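Local coordinates for benzoate 1,2-dioxygenase beta subunit (Burkholderia mallei ATCC 23344, PDB 3E99), which probably forms the non-catalytic, structural part of the terminal oxygenase that converts benzoate to its 1,2-cis-dihydrodiol, at residues M2-D6 with F136-A140; V38-W44 with S145-K151; H107-W113 with G128-I134. All coordinates share one frame; numbering follows the deposited sequence.

Contact 1: M2-D6 with F136-A140; sequences MKTID and FSGDA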
loop_
_atom_site.group_PDB
_atom_site.type_symbol
_atom_site.label_atom_id
_atom_site.label_comp_id
_atom_site.label_asym_id
_atom_site.label_seq_id
_atom_site.Cartn_x
_atom_site.Cartn_y
_atom_site.Cartn_z
HETATM N N MSE A 2 7.416 1.598 -32.104
HETATM C CA MSE A 2 7.794 1.393 -30.677
HETATM C C MSE A 2 6.593 1.376 -29.748
HETATM O O MSE A 2 5.798 2.326 -29.744
HETATM C CB MSE A 2 8.713 2.514 -30.198
HETATM C CG MSE A 2 9.216 2.242 -28.810
HETATM SE SE MSE A 2 10.434 3.484 -28.033
HETATM C CE MSE A 2 10.413 2.554 -26.336
ATOM N N LYS A 3 6.492 0.343 -28.910
ATOM C CA LYS A 3 5.576 0.405 -27.766
ATOM C C LYS A 3 6.174 1.279 -26.669
ATOM O O LYS A 3 7.256 1.001 -26.163
ATOM C CB LYS A 3 5.244 -0.999 -27.218
ATOM C CG LYS A 3 3.825 -1.439 -27.528
ATOM C CD LYS A 3 3.716 -2.934 -27.674
ATOM C CE LYS A 3 2.273 -3.381 -27.692
ATOM N NZ LYS A 3 2.156 -4.818 -28.005
ATOM N N THR A 4 5.493 2.366 -26.335
ATOM C CA THR A 4 5.918 3.186 -25.221
ATOM C C THR A 4 5.121 2.672 -24.022
ATOM O O THR A 4 3.901 2.550 -24.068
ATOM C CB THR A 4 5.796 4.718 -25.472
ATOM O OG1 THR A 4 4.430 5.114 -25.579
ATOM C CG2 THR A 4 6.560 5.126 -26.763
ATOM N N ILE A 5 5.856 2.256 -23.005
ATOM C CA ILE A 5 5.329 1.612 -21.833
ATOM C C ILE A 5 5.939 2.426 -20.724
ATOM O O ILE A 5 7.151 2.706 -20.733
ATOM C CB ILE A 5 5.781 0.139 -21.740
ATOM C CG1 ILE A 5 5.174 -0.698 -22.860
ATOM C CG2 ILE A 5 5.402 -0.506 -20.375
ATOM C CD1 ILE A 5 3.663 -0.819 -22.782
ATOM N N ASP A 6 5.099 2.860 -19.795
ATOM C CA ASP A 6 5.583 3.572 -18.642
ATOM C C ASP A 6 5.177 2.836 -17.356
ATOM O O ASP A 6 4.545 1.761 -17.381
ATOM C CB ASP A 6 5.071 5.010 -18.647
ATOM C CG ASP A 6 3.561 5.117 -18.574
ATOM O OD1 ASP A 6 2.875 4.170 -18.151
ATOM O OD2 ASP A 6 3.041 6.196 -18.909
ATOM N N PHE A 136 6.001 -6.896 -23.112
ATOM C CA PHE A 136 4.893 -6.111 -23.638
ATOM C C PHE A 136 4.788 -6.116 -25.167
ATOM O O PHE A 136 4.046 -5.318 -25.741
ATOM C CB PHE A 136 4.970 -4.670 -23.141
ATOM C CG PHE A 136 4.596 -4.493 -21.684
ATOM C CD1 PHE A 136 5.542 -4.665 -20.675
ATOM C CD2 PHE A 136 3.304 -4.130 -21.327
ATOM C CE1 PHE A 136 5.213 -4.477 -19.355
ATOM C CE2 PHE A 136 2.979 -3.923 -19.983
ATOM C CZ PHE A 136 3.924 -4.119 -19.013
ATOM N N SER A 137 5.476 -7.032 -25.831
ATOM C CA SER A 137 5.474 -7.062 -27.298
ATOM C C SER A 137 4.121 -7.490 -27.922
ATOM O O SER A 137 3.754 -7.004 -28.992
ATOM C CB SER A 137 6.591 -7.966 -27.796
ATOM O OG SER A 137 6.385 -9.290 -27.371
ATOM N N GLY A 138 3.371 -8.352 -27.239
ATOM C CA GLY A 138 2.039 -8.787 -27.724
ATOM C C GLY A 138 0.912 -7.816 -27.411
ATOM O O GLY A 138 1.135 -6.738 -26.878
ATOM N N ASP A 139 -0.320 -8.201 -27.717
ATOM C CA ASP A 139 -1.452 -7.334 -27.433
ATOM C C ASP A 139 -1.779 -7.318 -25.940
ATOM O O ASP A 139 -2.350 -6.337 -25.445
ATOM C CB ASP A 139 -2.667 -7.738 -28.273
ATOM C CG ASP A 139 -2.437 -7.510 -29.757
ATOM O OD1 ASP A 139 -2.081 -6.370 -30.164
ATOM O OD2 ASP A 139 -2.603 -8.485 -30.519
ATOM N N ALA A 140 -1.397 -8.377 -25.224
ATOM C CA ALA A 140 -1.555 -8.429 -23.758
ATOM C C ALA A 140 -0.210 -8.725 -23.128
ATOM O O ALA A 140 0.527 -9.556 -23.651
ATOM C CB ALA A 140 -2.538 -9.490 -23.356
HETATM O O HOH W 1 0.855 -5.600 -30.069
#
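K3 reaches across to the loop 136-140 and sets its ammonium among three backbone carbonyls. NZ donates a hydrogen bond to F136 O at 3.0 Å. It comes onto that oxygen at a C=O...N angle of 147°. The bond from NZ to S137 O, 2.9 Å, is weak. The spacing of 2.4 Å between NZ and G138 O is too short to be trusted as it stands. Water 1 accepts a bond from NZ and donates one to D139 OD1. K3 NZ and D139 OD1 are 5.0 Å apart and meet through this water. Beyond CG the lysine chain is extended, which carries NZ over to the loop.

I5 covers the aromatic part. Its CG2, anti to the backbone N, sits almost over the centre of the F136 ring, 4.0 Å from the centroid. CD1 touches F136 CD2 at 3.6 Å. S137 OG bonds to D135 OD1 just before the loop.

The contact lies at the surface. It joins residues 2-6, before helix 7-22, to the link between strands 122-135 and 142-150. I10 of helix 7-22 touches both I5 and F136, and D6 caps the start of that helix.

Contact 2: V38-W44 with S145-K151; sequences VFWMPSW and SKYVVLK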
loop_
_atom_site.group_PDB
_atom_site.type_symbol
_atom_site.label_atom_id
_atom_site.label_comp_id
_atom_site.label_asym_id
_atom_site.label_seq_id
_atom_site.Cartn_x
_atom_site.Cartn_y
_atom_site.Cartn_z
ATOM N N VAL A 38 9.420 -18.357 -15.986
ATOM C CA VAL A 38 10.056 -18.957 -14.823
ATOM C C VAL A 38 9.506 -18.253 -13.585
ATOM O O VAL A 38 9.355 -17.031 -13.587
ATOM C CB VAL A 38 11.601 -18.751 -14.831
ATOM C CG1 VAL A 38 12.230 -19.388 -13.600
ATOM C CG2 VAL A 38 12.210 -19.338 -16.088
ATOM N N PHE A 39 9.217 -19.032 -12.548
ATOM C CA PHE A 39 8.551 -18.557 -11.340
ATOM C C PHE A 39 9.355 -19.114 -10.198
ATOM O O PHE A 39 9.446 -20.312 -10.044
ATOM C CB PHE A 39 7.115 -19.093 -11.302
ATOM C CG PHE A 39 6.274 -18.584 -10.151
ATOM C CD1 PHE A 39 6.557 -18.942 -8.842
ATOM C CD2 PHE A 39 5.168 -17.766 -10.397
ATOM C CE1 PHE A 39 5.755 -18.473 -7.776
ATOM C CE2 PHE A 39 4.367 -17.301 -9.344
ATOM C CZ PHE A 39 4.658 -17.664 -8.037
ATOM N N TRP A 40 9.931 -18.242 -9.390
ATOM C CA TRP A 40 10.882 -18.642 -8.397
ATOM C C TRP A 40 10.734 -17.877 -7.090
ATOM O O TRP A 40 10.919 -16.630 -7.025
ATOM C CB TRP A 40 12.275 -18.445 -8.956
ATOM C CG TRP A 40 13.341 -18.829 -8.027
ATOM C CD1 TRP A 40 13.307 -19.831 -7.088
ATOM C CD2 TRP A 40 14.638 -18.255 -7.956
ATOM N NE1 TRP A 40 14.509 -19.898 -6.431
ATOM C CE2 TRP A 40 15.343 -18.935 -6.936
ATOM C CE3 TRP A 40 15.279 -17.228 -8.654
ATOM C CZ2 TRP A 40 16.659 -18.610 -6.586
ATOM C CZ3 TRP A 40 16.584 -16.874 -8.290
ATOM C CH2 TRP A 40 17.266 -17.576 -7.274
HETATM N N MSE A 41 10.405 -18.624 -6.043
HETATM C CA MSE A 41 10.432 -18.086 -4.703
HETATM C C MSE A 41 11.465 -18.833 -3.921
HETATM O O MSE A 41 11.167 -19.926 -3.450
HETATM C CB MSE A 41 9.072 -18.197 -4.011
HETATM C CG MSE A 41 9.087 -17.648 -2.578
HETATM SE SE MSE A 41 7.211 -17.474 -1.835
HETATM C CE MSE A 41 6.777 -19.238 -1.875
ATOM N N PRO A 42 12.678 -18.248 -3.776
ATOM C CA PRO A 42 13.756 -18.886 -3.020
ATOM C C PRO A 42 13.468 -19.089 -1.519
ATOM O O PRO A 42 12.645 -18.399 -0.929
ATOM C CB PRO A 42 14.924 -17.926 -3.205
ATOM C CG PRO A 42 14.283 -16.611 -3.502
ATOM C CD PRO A 42 13.112 -16.937 -4.313
ATOM N N SER A 43 14.146 -20.081 -0.948
ATOM C CA SER A 43 14.157 -20.348 0.473
ATOM C C SER A 43 15.207 -19.419 1.015
ATOM O O SER A 43 16.031 -18.897 0.252
ATOM C CB SER A 43 14.596 -21.816 0.754
ATOM N N TRP A 44 15.182 -19.201 2.325
ATOM C CA TRP A 44 16.265 -18.510 3.009
ATOM C C TRP A 44 17.161 -19.597 3.587
ATOM O O TRP A 44 16.690 -20.462 4.331
ATOM C CB TRP A 44 15.734 -17.633 4.143
ATOM C CG TRP A 44 14.923 -16.461 3.687
ATOM C CD1 TRP A 44 13.601 -16.469 3.318
ATOM C CD2 TRP A 44 15.366 -15.106 3.563
ATOM N NE1 TRP A 44 13.203 -15.206 2.962
ATOM C CE2 TRP A 44 14.256 -14.344 3.111
ATOM C CE3 TRP A 44 16.587 -14.456 3.800
ATOM C CZ2 TRP A 44 14.330 -12.964 2.882
ATOM C CZ3 TRP A 44 16.665 -13.077 3.562
ATOM C CH2 TRP A 44 15.537 -12.347 3.106
ATOM N N SER A 145 9.485 -13.681 -16.312
ATOM C CA SER A 145 10.135 -14.165 -15.092
ATOM C C SER A 145 9.539 -13.506 -13.839
ATOM O O SER A 145 9.326 -12.309 -13.819
ATOM C CB SER A 145 11.652 -13.900 -15.161
ATOM O OG SER A 145 12.259 -13.870 -13.867
ATOM N N LYS A 146 9.266 -14.314 -12.809
ATOM C CA LYS A 146 8.833 -13.854 -11.512
ATOM C C LYS A 146 9.725 -14.416 -10.400
ATOM O O LYS A 146 9.929 -15.616 -10.273
ATOM C CB LYS A 146 7.366 -14.192 -11.287
ATOM C CG LYS A 146 6.851 -13.933 -9.864
ATOM C CD LYS A 146 5.386 -13.886 -9.877
ATOM C CE LYS A 146 4.806 -13.863 -8.443
ATOM N NZ LYS A 146 3.322 -13.554 -8.510
ATOM N N TYR A 147 10.255 -13.499 -9.589
ATOM C CA TYR A 147 11.111 -13.791 -8.468
ATOM C C TYR A 147 10.458 -13.145 -7.252
ATOM O O TYR A 147 10.153 -11.939 -7.277
ATOM C CB TYR A 147 12.467 -13.141 -8.713
ATOM C CG TYR A 147 13.439 -13.219 -7.574
ATOM C CD1 TYR A 147 14.120 -14.394 -7.303
ATOM C CD2 TYR A 147 13.711 -12.101 -6.800
ATOM C CE1 TYR A 147 15.041 -14.465 -6.292
ATOM C CE2 TYR A 147 14.632 -12.163 -5.773
ATOM C CZ TYR A 147 15.294 -13.341 -5.520
ATOM O OH TYR A 147 16.221 -13.386 -4.491
ATOM N N VAL A 148 10.252 -13.938 -6.211
ATOM C CA VAL A 148 9.523 -13.515 -5.027
ATOM C C VAL A 148 10.345 -13.819 -3.811
ATOM O O VAL A 148 10.694 -14.973 -3.573
ATOM C CB VAL A 148 8.191 -14.271 -4.849
ATOM C CG1 VAL A 148 7.457 -13.778 -3.580
ATOM C CG2 VAL A 148 7.317 -14.142 -6.047
ATOM N N VAL A 149 10.621 -12.793 -3.043
ATOM C CA VAL A 149 11.241 -12.884 -1.720
ATOM C C VAL A 149 10.164 -12.730 -0.635
ATOM O O VAL A 149 9.562 -11.638 -0.446
ATOM C CB VAL A 149 12.355 -11.805 -1.613
ATOM C CG1 VAL A 149 13.043 -11.777 -0.230
ATOM C CG2 VAL A 149 13.363 -12.059 -2.730
ATOM N N LEU A 150 9.885 -13.848 0.045
ATOM C CA LEU A 150 8.972 -13.849 1.188
ATOM C C LEU A 150 9.754 -13.539 2.427
ATOM O O LEU A 150 10.631 -14.312 2.858
ATOM C CB LEU A 150 8.298 -15.186 1.354
ATOM C CG LEU A 150 7.378 -15.371 2.551
ATOM C CD1 LEU A 150 6.132 -14.562 2.378
ATOM C CD2 LEU A 150 7.088 -16.840 2.683
ATOM N N LYS A 151 9.429 -12.420 3.045
ATOM C CA LYS A 151 10.162 -12.024 4.218
ATOM C C LYS A 151 9.717 -12.675 5.519
ATOM O O LYS A 151 10.549 -12.900 6.388
ATOM C CB LYS A 151 10.257 -10.506 4.336
ATOM C CG LYS A 151 11.190 -9.892 3.294
ATOM C CD LYS A 151 11.332 -8.389 3.427
ATOM C CE LYS A 151 12.390 -7.901 2.443
ATOM N NZ LYS A 151 12.637 -6.453 2.437
HETATM O O HOH W 2 11.470 -15.916 -0.707
#
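K146 and F39 are paired across two neighbouring strands, and their side chains lie side by side, pointing the same way. The lysine starts with CG anti to the backbone N (chi1 172°) and stays extended to its tip. CB passes V38 O at 4.2 Å. CG lies over one face of the F39 ring, toward its rim. CD and CE continue on the same side, above the rim, with CE 3.6 Å from F39 CE2. NZ runs on past the ring. It is hydrogen-bonded to the hydroxyls of Y132 and Y33 and to the carbonyl O of I164, so the buried amine has several polar partners.

The backbones are held by K146 N to V38 O, W40 N to K146 O and V148 N to W40 O. Strands 37-42 and 142-150 are the one parallel pair in the mixed, curved sheet of this NTF2-like fold.

W40 and Y147 lie on the other face. The edge of Y147 meets the face of the six-membered ring of W40 in an offset edge-to-face pair, planes at 60°. W40 CE3 is only 3.3 Å from Y147 CD1. P42 CG packs against Y147 CE1 at 3.6 Å, and W40 NE1 bonds to S59 OG.

Past the end of the pairing, water 2 donates to P42 O and V148 O and accepts from L150 N. W44 then folds back. Its NE1 donates to L150 O, 2.7 Å at 154°, and its CZ2 rests on V149 CG1 at 3.6 Å. R89 of the second subunit makes a cation-pi contact with the same indole.

Contact 3: H107-W113 with G128-I134; sequences HTVRFNW and GMSRYAI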
loop_
_atom_site.group_PDB
_atom_site.type_symbol
_atom_site.label_atom_id
_atom_site.label_comp_id
_atom_site.label_asym_id
_atom_site.label_seq_id
_atom_site.Cartn_x
_atom_site.Cartn_y
_atom_site.Cartn_z
ATOM N N HIS A 107 10.269 -5.390 -19.920
ATOM C CA HIS A 107 10.415 -4.407 -18.863
ATOM C C HIS A 107 10.577 -5.123 -17.539
ATOM O O HIS A 107 9.825 -6.048 -17.247
ATOM C CB HIS A 107 9.193 -3.500 -18.843
ATOM C CG HIS A 107 9.161 -2.526 -19.976
ATOM N ND1 HIS A 107 9.618 -1.238 -19.852
ATOM C CD2 HIS A 107 8.751 -2.662 -21.262
ATOM C CE1 HIS A 107 9.499 -0.618 -21.014
ATOM N NE2 HIS A 107 8.976 -1.458 -21.887
ATOM N N THR A 108 11.592 -4.735 -16.770
ATOM C CA THR A 108 11.875 -5.352 -15.493
ATOM C C THR A 108 11.630 -4.336 -14.379
ATOM O O THR A 108 12.146 -3.212 -14.432
ATOM C CB THR A 108 13.325 -5.888 -15.448
ATOM O OG1 THR A 108 13.534 -6.849 -16.503
ATOM C CG2 THR A 108 13.635 -6.579 -14.104
ATOM N N VAL A 109 10.843 -4.739 -13.365
ATOM C CA VAL A 109 10.472 -3.878 -12.248
ATOM C C VAL A 109 10.628 -4.655 -10.938
ATOM O O VAL A 109 10.598 -5.901 -10.938
ATOM C CB VAL A 109 9.005 -3.412 -12.369
ATOM C CG1 VAL A 109 8.828 -2.546 -13.660
ATOM C CG2 VAL A 109 8.085 -4.618 -12.412
ATOM N N ARG A 110 10.781 -3.938 -9.840
ATOM C CA ARG A 110 10.703 -4.543 -8.507
ATOM C C ARG A 110 9.647 -3.841 -7.708
ATOM O O ARG A 110 9.291 -2.674 -7.989
ATOM C CB ARG A 110 12.025 -4.454 -7.776
ATOM C CG ARG A 110 12.440 -3.074 -7.378
ATOM C CD ARG A 110 13.678 -3.072 -6.591
ATOM N NE ARG A 110 13.518 -3.570 -5.237
ATOM C CZ ARG A 110 14.514 -4.073 -4.517
ATOM N NH1 ARG A 110 15.749 -4.160 -5.008
ATOM N NH2 ARG A 110 14.293 -4.452 -3.273
ATOM N N PHE A 111 9.140 -4.515 -6.682
ATOM C CA PHE A 111 8.070 -3.915 -5.880
ATOM C C PHE A 111 7.945 -4.645 -4.547
ATOM O O PHE A 111 8.419 -5.779 -4.415
ATOM C CB PHE A 111 6.689 -3.831 -6.634
ATOM C CG PHE A 111 6.123 -5.156 -7.077
ATOM C CD1 PHE A 111 5.376 -5.963 -6.210
ATOM C CD2 PHE A 111 6.416 -5.650 -8.318
ATOM C CE1 PHE A 111 4.907 -7.163 -6.608
ATOM C CE2 PHE A 111 5.965 -6.870 -8.707
ATOM C CZ PHE A 111 5.195 -7.638 -7.862
ATOM N N ASN A 112 7.359 -3.982 -3.534
ATOM C CA ASN A 112 7.044 -4.644 -2.262
ATOM C C ASN A 112 5.584 -5.038 -2.291
ATOM O O ASN A 112 4.785 -4.456 -3.032
ATOM C CB ASN A 112 7.327 -3.694 -1.084
ATOM C CG ASN A 112 8.797 -3.383 -0.940
ATOM O OD1 ASN A 112 9.628 -4.081 -1.534
ATOM N ND2 ASN A 112 9.137 -2.349 -0.149
ATOM N N TRP A 113 5.196 -5.984 -1.462
ATOM C CA TRP A 113 3.821 -6.420 -1.477
ATOM C C TRP A 113 3.468 -6.995 -0.117
ATOM O O TRP A 113 4.328 -7.295 0.732
ATOM C CB TRP A 113 3.603 -7.451 -2.627
ATOM C CG TRP A 113 4.538 -8.585 -2.497
ATOM C CD1 TRP A 113 5.746 -8.733 -3.155
ATOM C CD2 TRP A 113 4.389 -9.746 -1.681
ATOM N NE1 TRP A 113 6.335 -9.886 -2.788
ATOM C CE2 TRP A 113 5.537 -10.544 -1.892
ATOM C CE3 TRP A 113 3.390 -10.219 -0.809
ATOM C CZ2 TRP A 113 5.740 -11.737 -1.242
ATOM C CZ3 TRP A 113 3.579 -11.410 -0.191
ATOM C CH2 TRP A 113 4.749 -12.175 -0.405
ATOM N N GLY A 128 6.717 -9.134 1.348
ATOM C CA GLY A 128 8.048 -9.222 0.812
ATOM C C GLY A 128 8.245 -8.375 -0.419
ATOM O O GLY A 128 7.574 -7.329 -0.585
HETATM N N MSE A 129 9.198 -8.800 -1.251
HETATM C CA MSE A 129 9.565 -8.089 -2.462
HETATM C C MSE A 129 9.448 -9.044 -3.635
HETATM O O MSE A 129 9.569 -10.275 -3.485
HETATM C CB MSE A 129 10.996 -7.590 -2.292
HETATM C CG MSE A 129 11.649 -7.083 -3.492
HETATM SE SE MSE A 129 12.585 -8.527 -4.395
HETATM C CE MSE A 129 12.961 -7.448 -5.627
ATOM N N SER A 130 9.208 -8.486 -4.805
ATOM C CA SER A 130 9.188 -9.257 -6.018
ATOM C C SER A 130 9.878 -8.500 -7.130
ATOM O O SER A 130 9.907 -7.258 -7.093
ATOM C CB SER A 130 7.733 -9.601 -6.411
ATOM O OG SER A 130 7.235 -10.601 -5.558
ATOM N N ARG A 131 10.484 -9.264 -8.055
ATOM C CA ARG A 131 11.016 -8.779 -9.308
ATOM C C ARG A 131 10.313 -9.477 -10.463
ATOM O O ARG A 131 10.229 -10.696 -10.532
ATOM C CB ARG A 131 12.543 -8.987 -9.393
ATOM C CG ARG A 131 13.154 -8.435 -10.643
ATOM C CD ARG A 131 14.691 -8.443 -10.623
ATOM N NE ARG A 131 15.197 -7.447 -9.676
ATOM C CZ ARG A 131 15.731 -7.720 -8.471
ATOM N NH1 ARG A 131 15.876 -8.962 -8.050
ATOM N NH2 ARG A 131 16.122 -6.723 -7.698
ATOM N N TYR A 132 9.757 -8.687 -11.364
ATOM C CA TYR A 132 9.113 -9.206 -12.563
ATOM C C TYR A 132 9.861 -8.724 -13.820
ATOM O O TYR A 132 10.239 -7.566 -13.898
ATOM C CB TYR A 132 7.683 -8.701 -12.663
ATOM C CG TYR A 132 6.595 -9.400 -11.884
ATOM C CD1 TYR A 132 6.830 -9.988 -10.648
ATOM C CD2 TYR A 132 5.261 -9.291 -12.323
ATOM C CE1 TYR A 132 5.785 -10.573 -9.934
ATOM C CE2 TYR A 132 4.211 -9.814 -11.592
ATOM C CZ TYR A 132 4.469 -10.472 -10.420
ATOM O OH TYR A 132 3.411 -11.009 -9.718
ATOM N N ALA A 133 10.053 -9.615 -14.793
ATOM C CA ALA A 133 10.318 -9.229 -16.186
ATOM C C ALA A 133 9.061 -9.521 -16.980
ATOM O O ALA A 133 8.554 -10.655 -16.948
ATOM C CB ALA A 133 11.493 -10.018 -16.762
ATOM N N ILE A 134 8.566 -8.515 -17.690
ATOM C CA ILE A 134 7.284 -8.593 -18.365
ATOM C C ILE A 134 7.467 -8.202 -19.828
ATOM O O ILE A 134 7.979 -7.124 -20.113
ATOM C CB ILE A 134 6.256 -7.630 -17.747
ATOM C CG1 ILE A 134 6.106 -7.841 -16.246
ATOM C CG2 ILE A 134 4.915 -7.789 -18.438
ATOM C CD1 ILE A 134 5.578 -6.620 -15.515
#
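F111 turns the edge of its ring to the face of Y132, with centroids 5.1 Å apart and planes at 73°. Nearest are F111 CZ and Y132 CE1, at 3.6 Å. CG of F111 stands between the backbone N and the carbonyl carbon. This torsion (chi1 60°) brings the ring beside Y132 and over S130, whose CB lies 3.5 Å from F111 CZ. W113 has a like torsion. Its indole is laid flat over G128, whose N sits 3.6 Å above the ring plane and whose CA makes a CH-pi contact with the five-membered ring. This buried face is the tight one.

On the other face T108, R110, R131 and A133 are looser and partly exposed. The M129/N112 end is buried, and the second subunit packs on N112, whose ND2 bonds to H92 O of that subunit. The selenomethionine M129 bends at its second torsion, which puts CE over the centre of the R110 guanidinium, 3.8 Å above its plane. The two guanidinium groups are almost perpendicular, with R110 NH1 and R131 NH2 3.7 Å apart. Their like charges are probably eased by E100, which forms a salt bridge with R131 NE. T108 CG2 brushes R131 CG at 4.0 Å.

Eight backbone hydrogen bonds join the strands in antiparallel register, from H107 with I134 to W113 with G128. The strands are the two arms of the hairpin 106-119/122-135. Helix 7-22 packs on the buried face, with L14 against F111 and Y132. Strand 89-103 flanks one arm and strand 142-150 the other.

Contacts 2 and 3 share one curved sheet. Their centres are about 10 Å apart, and strand 122-135 of contact 3 is the sheet neighbour of strand 142-150 of contact 2. The backbones of Y147 and V149 probably bond to those of R131 and M129, and V148 packs on W113. Contact 1 lies at the edge of the fold, with its centre about 17 Å from that of contact 3 and 25 Å from that of contact 2. It still touches contact 3, where I5 and F136 pack on H107. Along the chain contact 3 is nested within both others, whose segments alternate. Contacts 2 and 3 both reach the second subunit, so the sheet also contributes to the trimer.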